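PDB 1B06: protein (superoxide dismutase) from Sulfolobus acidocaldarius, which catalyses the dismutation of superoxide radicals to hydrogen peroxide and oxygen, using one iron ion bound in each subunit. Local coordinates for residues L6-F11 with R51-I56; K82-Y87 with I168-E173; Y139-S144 with A161-I166. One frame throughout, in Å; residues are numbered along the deposited sequence.

In the fold
Interaction 2 lies at the heart of the chain, where helix 67-89 of the alpha-hairpin domain meets strand 165-170 of the C-terminal domain and two iron ligands, His84 and Asp170, come together. Interaction 3 uses the start of that same strand, about 17 Å away between centres, and touches interaction 2 where Ile86 packs on Val165. Interaction 1 is the outlying one, about 22 Å from the centre of the chain, and ties the N-terminal segment to the end of helix 27-57. Metal bonds and apolar packing dominate interaction 2; interaction 1 joins the Glu53 carboxylate grip to Leu6 packing, and interaction 3 one weak backbone bond to apolar packing. All three also reach the second subunit.

Interaction 1 (L6-F11 with R51-I56); sequences LKRYEF and RLEKLI
Glu53 holds the N-terminal segment with both oxygens of its carboxylate. OE2 accepts the backbone N-H of Leu6 through its anti lone pair, N to OE2 2.9 Å and nearly straight at 168°, whereas OE1 faces the guanidinium edge of Arg8 in a weaker salt bridge, NH2 to OE1 3.2 Å. The two flat groups are turned 66° against each other, so they do not form a coplanar paired bridge. With CG anti to the backbone N (chi1 -166°) and the chain straight beyond it, the Glu53 carboxylate is carried clear of its helix toward the segment. Arg8 folds back at its second torsion and brings its guanidinium to the same carboxylate. NH2 also makes a salt bridge with Asp50, its stronger partner, one turn earlier on the helix, so Glu53 is the secondary one.

The contact thus fastens the extended segment 6-11 along the first arm of the alpha-hairpin, close to the end of helix 27-57. Its apolar side is buried: Leu6 points its CD1 branch at the helix, 4.3 Å from Ile56 CD1 and 4.5 Å from Leu52 CG. Gln112 and Tyr113 of the second subunit pack on Leu6 and Ile56, respectively. By contrast with these three buried residues, Glu53 and Arg8 on the salt-bridge side are partly exposed.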
loop_
_atom_site.group_PDB
_atom_site.type_symbol
_atom_site.label_atom_id
_atom_site.label_comp_id
_atom_site.label_asym_id
_atom_site.label_seq_id
_atom_site.Cartn_x
_atom_site.Cartn_y
_atom_site.Cartn_z
ATOM N N LEU A 6 21.281 -15.853 -12.395
ATOM C CA LEU A 6 20.353 -14.813 -12.812
ATOM C C LEU A 6 21.189 -13.661 -13.362
ATOM O O LEU A 6 22.326 -13.453 -12.934
ATOM C CB LEU A 6 19.517 -14.331 -11.619
ATOM C CG LEU A 6 18.729 -15.381 -10.825
ATOM C CD1 LEU A 6 18.206 -14.771 -9.535
ATOM C CD2 LEU A 6 17.579 -15.894 -11.663
ATOM N N LYS A 7 20.637 -12.928 -14.323
ATOM C CA LYS A 7 21.344 -11.801 -14.909
ATOM C C LYS A 7 21.146 -10.558 -14.042
ATOM O O LYS A 7 20.151 -10.436 -13.328
ATOM C CB LYS A 7 20.827 -11.538 -16.325
ATOM C CG LYS A 7 21.533 -10.394 -17.040
ATOM C CD LYS A 7 22.400 -10.900 -18.186
ATOM C CE LYS A 7 23.459 -9.875 -18.582
ATOM N NZ LYS A 7 24.502 -10.453 -19.484
ATOM N N ARG A 8 22.106 -9.641 -14.091
ATOM C CA ARG A 8 22.017 -8.417 -13.311
ATOM C C ARG A 8 21.661 -7.254 -14.216
ATOM O O ARG A 8 21.736 -7.364 -15.437
ATOM C CB ARG A 8 23.344 -8.137 -12.611
ATOM C CG ARG A 8 23.809 -9.266 -11.703
ATOM C CD ARG A 8 22.875 -9.447 -10.511
ATOM N NE ARG A 8 23.417 -10.378 -9.523
ATOM C CZ ARG A 8 23.417 -11.700 -9.663
ATOM N NH1 ARG A 8 22.902 -12.254 -10.752
ATOM N NH2 ARG A 8 23.941 -12.469 -8.717
ATOM N N TYR A 9 21.270 -6.138 -13.616
ATOM C CA TYR A 9 20.894 -4.957 -14.383
ATOM C C TYR A 9 22.092 -4.050 -14.613
ATOM O O TYR A 9 23.022 -4.016 -13.807
ATOM C CB TYR A 9 19.791 -4.180 -13.650
ATOM C CG TYR A 9 18.464 -4.906 -13.632
ATOM C CD1 TYR A 9 17.641 -4.921 -14.759
ATOM C CD2 TYR A 9 18.056 -5.623 -12.509
ATOM C CE1 TYR A 9 16.446 -5.640 -14.770
ATOM C CE2 TYR A 9 16.864 -6.345 -12.510
ATOM C CZ TYR A 9 16.069 -6.349 -13.644
ATOM O OH TYR A 9 14.908 -7.080 -13.659
ATOM N N GLU A 10 22.061 -3.316 -15.718
ATOM C CA GLU A 10 23.134 -2.398 -16.060
ATOM C C GLU A 10 22.654 -0.960 -15.947
ATOM O O GLU A 10 21.526 -0.645 -16.318
ATOM C CB GLU A 10 23.620 -2.662 -17.484
ATOM C CG GLU A 10 24.989 -3.326 -17.551
ATOM C CD GLU A 10 25.053 -4.433 -18.589
ATOM O OE1 GLU A 10 24.652 -4.186 -19.748
ATOM O OE2 GLU A 10 25.503 -5.549 -18.244
ATOM N N PHE A 11 23.512 -0.094 -15.421
ATOM C CA PHE A 11 23.189 1.317 -15.273
ATOM C C PHE A 11 23.276 1.961 -16.659
ATOM O O PHE A 11 24.340 1.988 -17.278
ATOM C CB PHE A 11 24.181 1.980 -14.309
ATOM C CG PHE A 11 23.856 3.415 -13.979
ATOM C CD1 PHE A 11 22.591 3.774 -13.535
ATOM C CD2 PHE A 11 24.831 4.404 -14.091
ATOM C CE1 PHE A 11 22.299 5.089 -13.206
ATOM C CE2 PHE A 11 24.545 5.724 -13.765
ATOM C CZ PHE A 11 23.274 6.063 -13.319
ATOM N N ARG A 51 21.353 -12.232 -3.376
ATOM C CA ARG A 51 20.762 -12.992 -2.281
ATOM C C ARG A 51 19.740 -14.003 -2.788
ATOM O O ARG A 51 19.726 -15.151 -2.346
ATOM C CB ARG A 51 20.098 -12.052 -1.275
ATOM C CG ARG A 51 21.009 -11.644 -0.140
ATOM C CD ARG A 51 20.323 -10.674 0.802
ATOM N NE ARG A 51 19.551 -11.352 1.841
ATOM C CZ ARG A 51 20.076 -12.111 2.803
ATOM N NH1 ARG A 51 21.386 -12.301 2.864
ATOM N NH2 ARG A 51 19.291 -12.668 3.719
ATOM N N LEU A 52 18.886 -13.579 -3.714
ATOM C CA LEU A 52 17.877 -14.476 -4.262
ATOM C C LEU A 52 18.554 -15.653 -4.966
ATOM O O LEU A 52 18.108 -16.797 -4.867
ATOM C CB LEU A 52 16.969 -13.727 -5.248
ATOM C CG LEU A 52 15.767 -14.512 -5.804
ATOM C CD1 LEU A 52 14.938 -15.081 -4.652
ATOM C CD2 LEU A 52 14.906 -13.601 -6.670
ATOM N N GLU A 53 19.633 -15.362 -5.678
ATOM C CA GLU A 53 20.372 -16.393 -6.388
ATOM C C GLU A 53 20.936 -17.413 -5.398
ATOM O O GLU A 53 20.839 -18.623 -5.612
ATOM C CB GLU A 53 21.508 -15.754 -7.181
ATOM C CG GLU A 53 22.135 -16.656 -8.208
ATOM C CD GLU A 53 23.244 -15.965 -8.966
ATOM O OE1 GLU A 53 24.277 -15.650 -8.345
ATOM O OE2 GLU A 53 23.081 -15.733 -10.182
ATOM N N LYS A 54 21.522 -16.917 -4.314
ATOM C CA LYS A 54 22.101 -17.776 -3.284
ATOM C C LYS A 54 21.022 -18.664 -2.685
ATOM O O LYS A 54 21.233 -19.856 -2.451
ATOM C CB LYS A 54 22.712 -16.927 -2.171
ATOM C CG LYS A 54 24.130 -16.480 -2.434
ATOM C CD LYS A 54 24.739 -15.889 -1.171
ATOM C CE LYS A 54 25.941 -15.009 -1.489
ATOM N NZ LYS A 54 25.679 -13.572 -1.176
ATOM N N LEU A 55 19.867 -18.057 -2.435
ATOM C CA LEU A 55 18.718 -18.745 -1.862
ATOM C C LEU A 55 18.290 -19.888 -2.774
ATOM O O LEU A 55 18.039 -21.000 -2.312
ATOM C CB LEU A 55 17.572 -17.746 -1.683
ATOM C CG LEU A 55 16.185 -18.167 -1.203
ATOM C CD1 LEU A 55 15.485 -16.944 -0.646
ATOM C CD2 LEU A 55 15.373 -18.745 -2.348
ATOM N N ILE A 56 18.219 -19.610 -4.071
ATOM C CA ILE A 56 17.824 -20.614 -5.044
ATOM C C ILE A 56 18.838 -21.761 -5.112
ATOM O O ILE A 56 18.458 -22.927 -5.200
ATOM C CB ILE A 56 17.660 -19.982 -6.442
ATOM C CG1 ILE A 56 16.485 -18.999 -6.428
ATOM C CG2 ILE A 56 17.441 -21.071 -7.488
ATOM C CD1 ILE A 56 16.321 -18.208 -7.709
#

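Interaction 2 (K82-Y87 with I168-E173). With FE (Fe (III) ion), chain G.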
loop_
_atom_site.group_PDB
_atom_site.type_symbol
_atom_site.label_atom_id
_atom_site.label_comp_id
_atom_site.label_asym_id
_atom_site.label_seq_id
_atom_site.Cartn_x
_atom_site.Cartn_y
_atom_site.Cartn_z
ATOM N N LYS A 82 13.761 0.810 -13.839
ATOM C CA LYS A 82 13.030 0.822 -15.099
ATOM C C LYS A 82 12.269 2.111 -15.371
ATOM O O LYS A 82 12.278 2.613 -16.495
ATOM C CB LYS A 82 12.070 -0.366 -15.147
ATOM C CG LYS A 82 12.773 -1.721 -15.044
ATOM C CD LYS A 82 11.856 -2.870 -15.443
ATOM C CE LYS A 82 12.647 -4.157 -15.643
ATOM N NZ LYS A 82 13.105 -4.329 -17.060
ATOM N N LEU A 83 11.615 2.652 -14.351
ATOM C CA LEU A 83 10.847 3.877 -14.522
ATOM C C LEU A 83 11.737 5.085 -14.787
ATOM O O LEU A 83 11.372 5.973 -15.559
ATOM C CB LEU A 83 9.974 4.130 -13.294
ATOM C CG LEU A 83 8.815 3.149 -13.079
ATOM C CD1 LEU A 83 7.974 3.630 -11.913
ATOM C CD2 LEU A 83 7.966 3.037 -14.339
ATOM N N HIS A 84 12.902 5.128 -14.150
ATOM C CA HIS A 84 13.817 6.240 -14.362
ATOM C C HIS A 84 14.407 6.154 -15.765
ATOM O O HIS A 84 14.647 7.171 -16.411
ATOM C CB HIS A 84 14.933 6.221 -13.316
ATOM C CG HIS A 84 14.556 6.903 -12.042
ATOM N ND1 HIS A 84 13.925 6.246 -11.009
ATOM C CD2 HIS A 84 14.653 8.197 -11.662
ATOM C CE1 HIS A 84 13.645 7.108 -10.049
ATOM N NE2 HIS A 84 14.076 8.300 -10.421
ATOM N N ALA A 85 14.621 4.930 -16.236
ATOM C CA ALA A 85 15.169 4.707 -17.563
ATOM C C ALA A 85 14.217 5.257 -18.622
ATOM O O ALA A 85 14.650 5.819 -19.626
ATOM C CB ALA A 85 15.402 3.226 -17.785
ATOM N N ILE A 86 12.918 5.094 -18.406
ATOM C CA ILE A 86 11.938 5.610 -19.357
ATOM C C ILE A 86 11.886 7.137 -19.249
ATOM O O ILE A 86 11.850 7.846 -20.256
ATOM C CB ILE A 86 10.530 5.054 -19.065
ATOM C CG1 ILE A 86 10.510 3.542 -19.290
ATOM C CG2 ILE A 86 9.507 5.726 -19.966
ATOM C CD1 ILE A 86 9.343 2.840 -18.620
ATOM N N TYR A 87 11.886 7.622 -18.012
ATOM C CA TYR A 87 11.826 9.046 -17.698
ATOM C C TYR A 87 12.879 9.875 -18.442
ATOM O O TYR A 87 12.549 10.891 -19.059
ATOM C CB TYR A 87 11.978 9.217 -16.186
ATOM C CG TYR A 87 11.921 10.635 -15.659
ATOM C CD1 TYR A 87 10.841 11.471 -15.941
ATOM C CD2 TYR A 87 12.926 11.118 -14.825
ATOM C CE1 TYR A 87 10.765 12.767 -15.394
ATOM C CE2 TYR A 87 12.863 12.400 -14.274
ATOM C CZ TYR A 87 11.784 13.219 -14.559
ATOM O OH TYR A 87 11.730 14.478 -14.004
ATOM N N ILE A 168 5.421 9.770 -18.932
ATOM C CA ILE A 168 5.646 9.643 -17.498
ATOM C C ILE A 168 6.327 10.838 -16.839
ATOM O O ILE A 168 7.212 11.463 -17.422
ATOM C CB ILE A 168 6.493 8.388 -17.208
ATOM C CG1 ILE A 168 6.629 8.174 -15.700
ATOM C CG2 ILE A 168 7.859 8.532 -17.860
ATOM C CD1 ILE A 168 6.996 6.757 -15.324
ATOM N N VAL A 169 5.909 11.144 -15.614
ATOM C CA VAL A 169 6.490 12.241 -14.843
ATOM C C VAL A 169 6.849 11.745 -13.458
ATOM O O VAL A 169 6.007 11.167 -12.767
ATOM C CB VAL A 169 5.518 13.409 -14.603
ATOM C CG1 VAL A 169 6.282 14.706 -14.646
ATOM C CG2 VAL A 169 4.392 13.383 -15.593
ATOM N N ASP A 170 8.087 11.990 -13.050
ATOM C CA ASP A 170 8.556 11.593 -11.729
ATOM C C ASP A 170 8.042 12.635 -10.753
ATOM O O ASP A 170 8.229 13.833 -10.975
ATOM C CB ASP A 170 10.087 11.567 -11.699
ATOM C CG ASP A 170 10.645 10.952 -10.426
ATOM O OD1 ASP A 170 9.880 10.696 -9.466
ATOM O OD2 ASP A 170 11.871 10.726 -10.388
ATOM N N GLU A 171 7.397 12.191 -9.677
ATOM C CA GLU A 171 6.868 13.124 -8.693
ATOM C C GLU A 171 7.421 12.912 -7.292
ATOM O O GLU A 171 6.842 13.375 -6.307
ATOM C CB GLU A 171 5.338 13.074 -8.681
ATOM C CG GLU A 171 4.702 13.887 -9.809
ATOM C CD GLU A 171 3.197 13.985 -9.676
ATOM O OE1 GLU A 171 2.711 14.830 -8.890
ATOM O OE2 GLU A 171 2.496 13.213 -10.359
ATOM N N PHE A 172 8.537 12.198 -7.202
ATOM C CA PHE A 172 9.196 12.004 -5.916
ATOM C C PHE A 172 9.752 13.401 -5.651
ATOM O O PHE A 172 10.142 14.096 -6.588
ATOM C CB PHE A 172 10.353 11.016 -6.048
ATOM C CG PHE A 172 10.003 9.611 -5.652
ATOM C CD1 PHE A 172 9.059 8.883 -6.378
ATOM C CD2 PHE A 172 10.624 9.008 -4.558
ATOM C CE1 PHE A 172 8.737 7.568 -6.017
ATOM C CE2 PHE A 172 10.312 7.697 -4.188
ATOM C CZ PHE A 172 9.366 6.973 -4.920
ATOM N N GLU A 173 9.799 13.821 -4.395
ATOM C CA GLU A 173 10.299 15.158 -4.083
ATOM C C GLU A 173 11.709 15.448 -4.605
ATOM O O GLU A 173 12.020 16.595 -4.927
ATOM C CB GLU A 173 10.240 15.394 -2.574
ATOM C CG GLU A 173 8.826 15.502 -2.058
ATOM C CD GLU A 173 8.752 15.562 -0.557
ATOM O OE1 GLU A 173 9.494 14.812 0.114
ATOM O OE2 GLU A 173 7.944 16.360 -0.043
HETATM FE FE FE G . 13.211 9.992 -9.325
HETATM O O HOH W 1 11.788 8.728 -8.492
#
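Asp170 fits its CB over one face of the Tyr87 ring, 3.9 Å from the ring centroid and 16° off the normal, a CH-pi contact displaced toward the rim. The ring lies in the hollow beside strand 168-170: its edge meets Ile168 O in plane, CD1 to O 3.9 Å, and CE1 approaches Asp170 N. With CG opposite the backbone N (chi1 -179°), the Tyr87 ring swings off the helix to reach that hollow, while its OH goes on to Tyr187. Beside it, Ile168 is the bump that enters the helix surface. Its CG2 sits 3.9 Å from Ile86 CG2, and its CD1 branch meets Leu83 CD2 at 4.0 Å, each pair crossing at about a right angle.

This joint between the two domains carries the iron site of iron/manganese superoxide dismutases. His84 NE2 binds iron at 2.2 Å and Asp170 OD2 at 1.9 Å, with ring and carboxylate planes 83° apart; His33, His174 and a water complete the shell. The other carboxylate oxygen, OD1, accepts Phe172 N in an Asx turn, met from above the carboxylate plane, which probably helps to fix the rotation of the group, and His84 ND1 is held by Gly80 O.

Interaction 3 (Y139-S144 with A161-I166)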
loop_
_atom_site.group_PDB
_atom_site.type_symbol
_atom_site.label_atom_id
_atom_site.label_comp_id
_atom_site.label_asym_id
_atom_site.label_seq_id
_atom_site.Cartn_x
_atom_site.Cartn_y
_atom_site.Cartn_z
ATOM N N TYR A 139 -0.648 5.021 -19.820
ATOM C CA TYR A 139 -0.469 3.695 -20.400
ATOM C C TYR A 139 -1.287 3.598 -21.669
ATOM O O TYR A 139 -2.201 4.384 -21.896
ATOM C CB TYR A 139 -0.999 2.586 -19.474
ATOM C CG TYR A 139 -0.384 2.483 -18.102
ATOM C CD1 TYR A 139 0.881 1.926 -17.923
ATOM C CD2 TYR A 139 -1.089 2.904 -16.973
ATOM C CE1 TYR A 139 1.434 1.787 -16.648
ATOM C CE2 TYR A 139 -0.550 2.771 -15.696
ATOM C CZ TYR A 139 0.712 2.212 -15.540
ATOM O OH TYR A 139 1.249 2.083 -14.282
ATOM N N TYR A 140 -0.954 2.621 -22.499
ATOM C CA TYR A 140 -1.737 2.384 -23.691
ATOM C C TYR A 140 -2.316 0.997 -23.466
ATOM O O TYR A 140 -1.567 0.033 -23.311
ATOM C CB TYR A 140 -0.885 2.367 -24.954
ATOM C CG TYR A 140 -1.681 1.855 -26.130
ATOM C CD1 TYR A 140 -2.850 2.503 -26.530
ATOM C CD2 TYR A 140 -1.297 0.701 -26.814
ATOM C CE1 TYR A 140 -3.620 2.016 -27.579
ATOM C CE2 TYR A 140 -2.061 0.204 -27.869
ATOM C CZ TYR A 140 -3.224 0.868 -28.244
ATOM O OH TYR A 140 -3.994 0.386 -29.280
ATOM N N ASP A 141 -3.640 0.900 -23.416
ATOM C CA ASP A 141 -4.288 -0.385 -23.207
ATOM C C ASP A 141 -4.662 -1.004 -24.540
ATOM O O ASP A 141 -5.613 -0.579 -25.189
ATOM C CB ASP A 141 -5.539 -0.224 -22.348
ATOM C CG ASP A 141 -6.196 -1.553 -22.031
ATOM O OD1 ASP A 141 -5.519 -2.592 -22.159
ATOM O OD2 ASP A 141 -7.389 -1.561 -21.661
ATOM N N ASN A 142 -3.904 -2.016 -24.937
ATOM C CA ASN A 142 -4.128 -2.711 -26.196
ATOM C C ASN A 142 -5.473 -3.427 -26.232
ATOM O O ASN A 142 -6.022 -3.663 -27.307
ATOM C CB ASN A 142 -3.006 -3.723 -26.424
ATOM C CG ASN A 142 -2.321 -4.123 -25.131
ATOM O OD1 ASN A 142 -1.372 -3.471 -24.689
ATOM N ND2 ASN A 142 -2.807 -5.194 -24.511
ATOM N N GLU A 143 -5.998 -3.778 -25.060
ATOM C CA GLU A 143 -7.278 -4.470 -24.984
ATOM C C GLU A 143 -8.442 -3.559 -25.360
ATOM O O GLU A 143 -9.247 -3.890 -26.229
ATOM C CB GLU A 143 -7.506 -5.023 -23.576
ATOM C CG GLU A 143 -8.863 -5.705 -23.405
ATOM C CD GLU A 143 -9.117 -6.201 -21.985
ATOM O OE1 GLU A 143 -8.190 -6.142 -21.149
ATOM O OE2 GLU A 143 -10.252 -6.647 -21.703
ATOM N N SER A 144 -8.526 -2.411 -24.702
ATOM C CA SER A 144 -9.604 -1.464 -24.955
ATOM C C SER A 144 -9.214 -0.406 -25.976
ATOM O O SER A 144 -10.074 0.153 -26.648
ATOM C CB SER A 144 -9.985 -0.774 -23.659
ATOM O OG SER A 144 -8.892 0.000 -23.201
ATOM N N ALA A 161 -1.051 -4.102 -14.732
ATOM C CA ALA A 161 -0.244 -5.203 -15.258
ATOM C C ALA A 161 -0.072 -5.281 -16.767
ATOM O O ALA A 161 -1.037 -5.189 -17.515
ATOM C CB ALA A 161 -0.789 -6.537 -14.736
ATOM N N GLU A 162 1.181 -5.449 -17.191
ATOM C CA GLU A 162 1.561 -5.599 -18.595
ATOM C C GLU A 162 1.444 -4.413 -19.554
ATOM O O GLU A 162 1.967 -4.474 -20.665
ATOM C CB GLU A 162 0.799 -6.777 -19.204
ATOM C CG GLU A 162 0.785 -8.027 -18.350
ATOM C CD GLU A 162 0.247 -9.221 -19.109
ATOM O OE1 GLU A 162 -0.911 -9.165 -19.572
ATOM O OE2 GLU A 162 0.985 -10.215 -19.250
ATOM N N LEU A 163 0.773 -3.342 -19.151
ATOM C CA LEU A 163 0.614 -2.206 -20.050
ATOM C C LEU A 163 1.881 -1.363 -20.194
ATOM O O LEU A 163 2.571 -1.087 -19.214
ATOM C CB LEU A 163 -0.546 -1.323 -19.578
ATOM C CG LEU A 163 -1.925 -1.978 -19.452
ATOM C CD1 LEU A 163 -2.991 -0.893 -19.385
ATOM C CD2 LEU A 163 -2.181 -2.900 -20.632
ATOM N N PRO A 164 2.217 -0.970 -21.435
ATOM C CA PRO A 164 3.403 -0.151 -21.715
ATOM C C PRO A 164 3.205 1.312 -21.333
ATOM O O PRO A 164 2.101 1.854 -21.425
ATOM C CB PRO A 164 3.604 -0.312 -23.219
ATOM C CG PRO A 164 2.229 -0.546 -23.739
ATOM C CD PRO A 164 1.503 -1.335 -22.674
ATOM N N VAL A 165 4.291 1.942 -20.906
ATOM C CA VAL A 165 4.271 3.339 -20.508
ATOM C C VAL A 165 4.524 4.199 -21.743
ATOM O O VAL A 165 5.480 3.965 -22.475
ATOM C CB VAL A 165 5.366 3.608 -19.463
ATOM C CG1 VAL A 165 5.409 5.085 -19.120
ATOM C CG2 VAL A 165 5.106 2.771 -18.219
ATOM N N ILE A 166 3.664 5.186 -21.975
ATOM C CA ILE A 166 3.805 6.078 -23.128
ATOM C C ILE A 166 4.358 7.444 -22.706
ATOM O O ILE A 166 5.199 8.027 -23.395
ATOM C CB ILE A 166 2.444 6.303 -23.837
ATOM C CG1 ILE A 166 1.886 4.976 -24.351
ATOM C CG2 ILE A 166 2.610 7.281 -24.993
ATOM C CD1 ILE A 166 2.811 4.252 -25.318
#
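Leu163 packs against Tyr139 and Asp141. Its CB lies against Tyr139, 3.9 Å from ring atom CD1 and as near to Tyr139 CB. From there CG is set anti to the carbonyl carbon (chi1 -58°), and the two branches part along the neighbouring chain. CD1 comes to Asp141 CB and to the CB of Tyr139, whereas CD2 rests 3.7 Å from Asp141 OD1 and also approaches the backbone O of Tyr140.

On the backbone side, Tyr139 and Val165 form an antiparallel, non-hydrogen-bonded pair where strand 165-170 begins beside the central strand of the three-stranded sheet. Their side chains share one face, Tyr139 CE1 lying 4.1 Å from Val165 CG2. Pro164 O receives a weak bond from Tyr140 N at 3.3 Å and a CA-H...O contact from Tyr139 CA, also 3.3 Å. Beyond this, Tyr140 CB packs on Ile166 CG1 at 3.9 Å, close to where the chain turns a corner, and helix 197-205 covers both residues.

Asp141 follows Tyr140 and organises a turn with its carboxylate. OD1 accepts Glu143 N in an Asx turn, and OD2 takes the hydroxyl of Ser144, each donor standing out of the carboxylate plane. The same carboxylate reaches the second subunit, OD1 in a salt bridge with Lys82 of the second subunit, OD2 in a hydrogen bond with Tyr9 of that subunit, while Tyr139 OH is hydrogen-bonded to His159 ND1. With a single weak backbone bond between the segments, cohesion here probably rests mainly on van der Waals packing of Leu163, Pro164 and Ile166 against Tyr139, Tyr140 and Asp141, and the carboxylate of Asp141 is directed instead to its own turn and to the subunit interface.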